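Local coordinates for protein methyl transferase from Methanosarcina acetivorans (Methanosarcina acetivorans, PDB 6MRO) that probably acts as an S-adenosylmethionine-dependent methyltransferase, and is seen here with the spent cofactor S-adenosyl-L-homocysteine and calcium ions bound, at residues A[86-89]-A[90-93]; A[112-115]-A[116-119]. The protein carries 1 engineered substitution. One frame throughout, in Å; residues are numbered along the deposited sequence. Where two conformers were deposited one is given.

In the fold
Both contacts are local turns within one methyltransferase domain, whose central sheet is of the Rossmann-like type. Interaction 1 comes first along the chain. It closes a short turn just after strand 82-85, an outermost strand of the sheet, and that turn meets the adenine of S-adenosyl-L-homocysteine. The chain then runs through strand 100-106. Interaction 2 follows, at the start of helix 114-127. The two are in series, neither nested nor crossed, and their centres lie about 14 Å apart. They still touch: L89 of 86-89 packs on E116 and L119 of 116-119. Through F120, which takes V88 and L89, the same helix covers the adenine-binding turn.

Interaction 1 of 2, residues A[86-89]-A[90-93]; sequences GNVL and EMDQ. With SAH (S-adenosyl-L-homocysteine), chain B.
N87 and E90 meet round a tight turn, and the side chain of M91 runs beside that of V88. The backbone N of E90 donates to O of N87 at 2.9 Å. A weak bond of 3.4 Å follows, from N of M91 to O of V88. The side chain of E90 crosses that of N87 at a slant, with OE1 of E90 3.6 Å from CB of N87. The carboxylate plane is turned 38° from the amide of N87.

N87 has its CG anti to the backbone N (chi1 -166°), which carries the amide to the adenine. OD1 of N87 takes two N-H groups. One is N6 of SAH at 2.9 Å; the other is the backbone N of L89, also at 2.9 Å, which makes an Asx turn. V88 adds a nearly straight bond of 2.9 Å from its N to N1 of SAH. Its CG2 also packs on the adenine.

M91 is extended beyond CG, with its CE 3.8 Å from CG1 of V88. M91 also touches L37 and V127, and V88 touches I39 and F120. With an alanine here, N6 of SAH would probably lose the acceptor given by N87, and the backbone N of L89 its side-chain acceptor, so that the Asx turn is lost. This loop after strand 82-85 recognises the adenine through its N1 and N6, as in Rossmann-like S-adenosylmethionine-dependent methyltransferases.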
ATOM      1  N   GLY A  86       4.615 -12.415  -4.831  1.00 22.17           N
ATOM      2  CA  GLY A  86       5.531 -12.536  -3.712  1.00 30.57           C
ATOM      3  C   GLY A  86       4.879 -12.147  -2.405  1.00 27.06           C
ATOM      4  O   GLY A  86       3.779 -11.580  -2.365  1.00 23.87           O
ATOM      5  N   ASN A  87       5.597 -12.455  -1.330  1.00 27.70           N
ATOM      6  CA  ASN A  87       5.150 -12.236   0.039  1.00 26.07           C
ATOM      7  C   ASN A  87       5.956 -11.094   0.643  1.00 23.62           C
ATOM      8  O   ASN A  87       7.181 -11.178   0.718  1.00 26.38           O
ATOM      9  CB  ASN A  87       5.340 -13.507   0.863  1.00 26.88           C
ATOM     10  CG  ASN A  87       4.598 -13.471   2.166  1.00 26.96           C
ATOM     11  OD1 ASN A  87       4.410 -12.409   2.775  1.00 26.17           O
ATOM     12  ND2 ASN A  87       4.172 -14.644   2.618  1.00 30.95           N
ATOM     13  N   VAL A  88       5.267 -10.043   1.089  1.00 23.88           N
ATOM     14  CA  VAL A  88       5.946  -8.889   1.671  1.00 23.52           C
ATOM     15  C   VAL A  88       6.701  -9.292   2.931  1.00 24.69           C
ATOM     16  O   VAL A  88       7.748  -8.719   3.249  1.00 26.55           O
ATOM     17  CB  VAL A  88       4.923  -7.765   1.933  1.00 25.52           C
ATOM     18  CG1 VAL A  88       5.483  -6.707   2.894  1.00 28.14           C
ATOM     19  CG2 VAL A  88       4.522  -7.127   0.602  1.00 22.11           C
ATOM     20  N   LEU A  89       6.211 -10.306   3.647  1.00 29.55           N
ATOM     21  CA  LEU A  89       6.887 -10.815   4.832  1.00 31.62           C
ATOM     22  C   LEU A  89       8.125 -11.636   4.496  1.00 33.52           C
ATOM     23  O   LEU A  89       8.819 -12.085   5.419  1.00 36.03           O
ATOM     24  CB  LEU A  89       5.919 -11.653   5.669  1.00 32.41           C
ATOM     25  CG  LEU A  89       4.632 -10.962   6.127  1.00 34.24           C
ATOM     26  CD1 LEU A  89       3.784 -11.910   6.966  1.00 35.53           C
ATOM     27  CD2 LEU A  89       4.942  -9.690   6.904  1.00 30.94           C
ATOM     28  N   GLU A  90       8.415 -11.838   3.205  1.00 30.47           N
ATOM     29  CA  GLU A  90       9.597 -12.566   2.756  1.00 33.83           C
ATOM     30  C   GLU A  90      10.379 -11.795   1.697  1.00 32.78           C
ATOM     31  O   GLU A  90      11.221 -12.385   1.009  1.00 36.64           O
ATOM     32  CB  GLU A  90       9.207 -13.936   2.194  1.00 42.21           C
ATOM     33  CG  GLU A  90       8.635 -14.905   3.205  1.00 49.11           C
ATOM     34  CD  GLU A  90       7.864 -16.024   2.536  1.00 54.91           C
ATOM     35  OE1 GLU A  90       7.866 -16.081   1.287  1.00 56.11           O
ATOM     36  OE2 GLU A  90       7.256 -16.845   3.258  1.00 57.64           O
ATOM     37  N   MET A  91      10.125 -10.498   1.530  1.00 31.61           N
ATOM     38  CA  MET A  91      10.707  -9.825   0.376  1.00 34.72           C
ATOM     39  C   MET A  91      12.174  -9.474   0.559  1.00 31.55           C
ATOM     40  O   MET A  91      12.769  -8.897  -0.355  1.00 34.77           O
ATOM     41  CB  MET A  91       9.907  -8.568   0.013  1.00 35.08           C
ATOM     42  CG  MET A  91       9.879  -7.475   1.052  1.00 35.48           C
ATOM     43  SD  MET A  91       8.871  -6.133   0.426  1.00 28.33           S
ATOM     44  CE  MET A  91       8.779  -5.082   1.876  1.00 28.90           C
ATOM     45  N   ASP A  92      12.771  -9.912   1.641  1.00 31.08           N
ATOM     46  CA  ASP A  92      14.204  -9.742   1.790  1.00 32.23           C
ATOM     47  C   ASP A  92      14.904 -10.701   0.824  1.00 39.31           C
ATOM     48  O   ASP A  92      16.053 -10.540   0.541  1.00 42.97           O
ATOM     49  CB  ASP A  92      14.630  -9.978   3.204  1.00 34.42           C
ATOM     50  CG  ASP A  92      14.204 -11.281   3.740  1.00 44.37           C
ATOM     51  OD1 ASP A  92      13.131 -11.789   3.463  1.00 45.67           O
ATOM     52  OD2 ASP A  92      14.946 -11.811   4.533  1.00 50.78           O
ATOM     53  N   GLN A  93      14.199 -11.710   0.345  1.00 37.27           N
ATOM     54  CA  GLN A  93      14.761 -12.623  -0.618  1.00 39.40           C
ATOM     55  C   GLN A  93      14.489 -12.162  -2.023  1.00 37.19           C
ATOM     56  O   GLN A  93      14.930 -12.769  -2.939  1.00 37.00           O
ATOM     57  CB  GLN A  93      14.222 -14.010  -0.448  1.00 43.72           C
ATOM     58  CG  GLN A  93      14.660 -14.700   0.804  1.00 45.98           C
ATOM     59  CD  GLN A  93      15.455 -15.967   0.521  1.00 46.60           C
ATOM     60  OE1 GLN A  93      14.905 -17.031   0.347  1.00 44.57           O
ATOM     61  NE2 GLN A  93      16.734 -15.840   0.482  1.00 46.14           N
TER
HETATM   62  N   SAH B 201      -3.368  -2.280  -3.013  1.00 14.59           N
HETATM   63  CA  SAH B 201      -4.462  -2.889  -3.793  1.00 14.90           C
HETATM   64  CB  SAH B 201      -4.976  -4.146  -3.102  1.00 15.24           C
HETATM   65  CG  SAH B 201      -5.343  -3.932  -1.633  1.00 17.86           C
HETATM   66  SD  SAH B 201      -6.130  -5.368  -0.867  1.00 18.28           S
HETATM   67  C   SAH B 201      -5.613  -1.919  -4.010  1.00 19.19           C
HETATM   68  O   SAH B 201      -5.630  -0.819  -3.438  1.00 17.37           O
HETATM   69  OXT SAH B 201      -6.551  -2.239  -4.756  1.00 20.22           O
HETATM   70  C5' SAH B 201      -4.649  -6.027  -0.041  1.00 18.96           C
HETATM   71  C4' SAH B 201      -3.729  -6.799  -0.989  1.00 19.05           C
HETATM   72  O4' SAH B 201      -2.612  -7.283  -0.254  1.00 22.38           O
HETATM   73  C3' SAH B 201      -4.368  -8.002  -1.682  1.00 16.93           C
HETATM   74  O3' SAH B 201      -4.180  -7.843  -3.080  1.00 16.83           O
HETATM   75  C2' SAH B 201      -3.617  -9.194  -1.105  1.00 19.04           C
HETATM   76  O2' SAH B 201      -3.450 -10.284  -1.999  1.00 20.99           O
HETATM   77  C1' SAH B 201      -2.284  -8.576  -0.717  1.00 17.40           C
HETATM   78  N9  SAH B 201      -1.553  -9.259   0.356  1.00 22.07           N
HETATM   79  C8  SAH B 201      -2.032  -9.700   1.570  1.00 23.00           C
HETATM   80  N7  SAH B 201      -1.005 -10.219   2.266  1.00 22.27           N
HETATM   81  C5  SAH B 201       0.121 -10.094   1.523  1.00 22.76           C
HETATM   82  C6  SAH B 201       1.447 -10.458   1.740  1.00 24.55           C
HETATM   83  N6  SAH B 201       1.811 -11.053   2.869  1.00 26.03           N
HETATM   84  N1  SAH B 201       2.379 -10.197   0.771  1.00 19.99           N
HETATM   85  C2  SAH B 201       2.014  -9.574  -0.408  1.00 19.05           C
HETATM   86  N3  SAH B 201       0.701  -9.225  -0.635  1.00 19.09           N
HETATM   87  C4  SAH B 201      -0.217  -9.475   0.330  1.00 19.76           C

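Interaction 2 of 2, residues A[112-115]-A[116-119]; sequences ITDE and ERLL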
ATOM      1  N   ILE A 112      -2.646  -7.107   7.424  1.00 25.21           N
ATOM      2  CA  ILE A 112      -1.571  -7.778   8.145  1.00 27.08           C
ATOM      3  C   ILE A 112      -2.032  -8.099   9.561  1.00 33.33           C
ATOM      4  O   ILE A 112      -2.563  -7.234  10.270  1.00 36.01           O
ATOM      5  CB  ILE A 112      -0.318  -6.885   8.142  1.00 27.64           C
ATOM      6  CG1 ILE A 112       0.212  -6.707   6.718  1.00 22.41           C
ATOM      7  CG2 ILE A 112       0.783  -7.463   9.052  1.00 30.21           C
ATOM      8  CD1 ILE A 112       0.697  -8.013   6.063  1.00 24.20           C
ATOM      9  N   THR A 113      -1.830  -9.346   9.986  1.00 34.14           N
ATOM     10  CA  THR A 113      -2.281  -9.770  11.306  1.00 39.54           C
ATOM     11  C   THR A 113      -1.346  -9.257  12.398  1.00 37.25           C
ATOM     12  O   THR A 113      -0.193  -8.898  12.151  1.00 34.01           O
ATOM     13  CB  THR A 113      -2.365 -11.295  11.412  1.00 40.72           C
ATOM     14  OG1 THR A 113      -1.038 -11.843  11.398  1.00 40.43           O
ATOM     15  CG2 THR A 113      -3.167 -11.876  10.252  1.00 41.85           C
ATOM     16  N   ASP A 114      -1.864  -9.256  13.628  1.00 39.58           N
ATOM     17  CA  ASP A 114      -1.104  -8.751  14.770  1.00 44.35           C
ATOM     18  C   ASP A 114       0.235  -9.463  14.906  1.00 44.39           C
ATOM     19  O   ASP A 114       1.276  -8.818  15.093  1.00 45.21           O
ATOM     20  CB  ASP A 114      -1.914  -8.909  16.058  1.00 51.85           C
ATOM     21  CG  ASP A 114      -3.048  -7.905  16.167  1.00 60.32           C
ATOM     22  OD1 ASP A 114      -3.155  -7.016  15.294  1.00 63.26           O
ATOM     23  OD2 ASP A 114      -3.834  -8.010  17.132  1.00 65.21           O
ATOM     24  N   GLU A 115       0.237 -10.794  14.817  0.60 45.24           N
ATOM     25  CA  GLU A 115       1.481 -11.535  15.009  0.60 46.67           C
ATOM     26  C   GLU A 115       2.479 -11.326  13.878  0.60 45.86           C
ATOM     27  O   GLU A 115       3.648 -11.694  14.032  0.60 46.82           O
ATOM     28  CB  GLU A 115       1.185 -13.028  15.176  0.60 47.63           C
ATOM     29  CG  GLU A 115       0.772 -13.401  16.591  0.60 49.08           C
ATOM     30  CD  GLU A 115       0.547 -14.886  16.768  0.60 50.60           C
ATOM     31  OE1 GLU A 115       1.006 -15.439  17.788  0.60 53.16           O
ATOM     32  OE2 GLU A 115      -0.092 -15.502  15.891  0.60 50.93           O
ATOM     33  N   GLU A 116       2.054 -10.743  12.757  1.00 44.46           N
ATOM     34  CA  GLU A 116       2.944 -10.458  11.642  1.00 42.43           C
ATOM     35  C   GLU A 116       3.309  -8.983  11.534  1.00 35.39           C
ATOM     36  O   GLU A 116       4.049  -8.613  10.619  1.00 33.79           O
ATOM     37  CB  GLU A 116       2.307 -10.931  10.327  1.00 43.57           C
ATOM     38  CG  GLU A 116       1.990 -12.434  10.262  1.00 50.76           C
ATOM     39  CD  GLU A 116       3.199 -13.330  10.524  1.00 59.45           C
ATOM     40  OE1 GLU A 116       4.260 -13.108   9.904  1.00 63.61           O
ATOM     41  OE2 GLU A 116       3.089 -14.279  11.330  1.00 63.51           O
ATOM     42  N   ARG A 117       2.829  -8.136  12.452  1.00 37.18           N
ATOM     43  CA  ARG A 117       2.990  -6.690  12.298  1.00 38.05           C
ATOM     44  C   ARG A 117       4.439  -6.248  12.498  1.00 33.13           C
ATOM     45  O   ARG A 117       4.945  -5.420  11.734  1.00 31.61           O
ATOM     46  CB  ARG A 117       2.063  -5.948  13.265  1.00 45.31           C
ATOM     47  CG  ARG A 117       0.624  -5.801  12.773  1.00 49.88           C
ATOM     48  CD  ARG A 117       0.099  -4.385  12.998  1.00 52.32           C
ATOM     49  NE  ARG A 117      -1.351  -4.256  12.828  1.00 58.11           N
ATOM     50  CZ  ARG A 117      -1.992  -4.347  11.660  1.00 58.61           C
ATOM     51  NH1 ARG A 117      -1.321  -4.595  10.544  1.00 57.61           N
ATOM     52  NH2 ARG A 117      -3.312  -4.200  11.606  1.00 60.14           N
ATOM     53  N   LEU A 118       5.120  -6.760  13.531  1.00 36.06           N
ATOM     54  CA  LEU A 118       6.510  -6.359  13.750  1.00 37.67           C
ATOM     55  C   LEU A 118       7.380  -6.763  12.569  1.00 35.11           C
ATOM     56  O   LEU A 118       8.154  -5.953  12.046  1.00 32.94           O
ATOM     57  CB  LEU A 118       7.055  -6.961  15.050  1.00 44.82           C
ATOM     58  CG  LEU A 118       8.586  -7.118  15.154  1.00 50.19           C
ATOM     59  CD1 LEU A 118       9.309  -5.771  15.103  1.00 52.66           C
ATOM     60  CD2 LEU A 118       8.999  -7.892  16.416  1.00 51.10           C
ATOM     61  N   LEU A 119       7.256  -8.022  12.137  1.00 35.42           N
ATOM     62  CA  LEU A 119       7.971  -8.493  10.954  1.00 35.72           C
ATOM     63  C   LEU A 119       7.664  -7.622   9.741  1.00 35.01           C
ATOM     64  O   LEU A 119       8.565  -7.277   8.965  1.00 37.07           O
ATOM     65  CB  LEU A 119       7.594  -9.949  10.675  1.00 39.02           C
ATOM     66  CG  LEU A 119       8.321 -10.678   9.549  1.00 41.07           C
ATOM     67  CD1 LEU A 119       9.799 -10.725   9.870  1.00 40.30           C
ATOM     68  CD2 LEU A 119       7.756 -12.082   9.346  1.00 39.98           C
TER
HETATM   69  O   HOH W   1       3.833  -8.647  15.494  1.00 52.01           O
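T113 and E116 run next to each other, in the same direction, where the chain enters its helix. The N of E116 donates to O of T113 at 3.0 Å. OG1 of T113 sits 3.3 Å from CG of E116, a packing contact. One residue on, N of R117 donates to O of D114 at 3.1 Å and 167°. The same O of D114 also accepts from a water at 2.6 Å. That water in turn accepts from N of L118 at 3.0 Å. These bonds form the first turn of helix 114-127, with the water bridging D114 and L118.

The side chain of R117 bends at chi2 (-135°) and turns back past I112. The O of I112 lies over one face of its guanidinium, 3.3 Å from CZ, and takes its hydrogen bond from NH1 of R151. NH1 of R117 is instead bonded to O of F109, and the guanidinium makes a cation-pi contact with the F109 ring. OD1 of D114 is 4.1 Å from NE of R117 but clear of the guanidinium plane, so R117 aims no N-H at it. Their charges probably still attract, and R151 makes a long, weak ion pair with the same oxygen. CG2 of I112 packs against O of E116 at 3.8 Å.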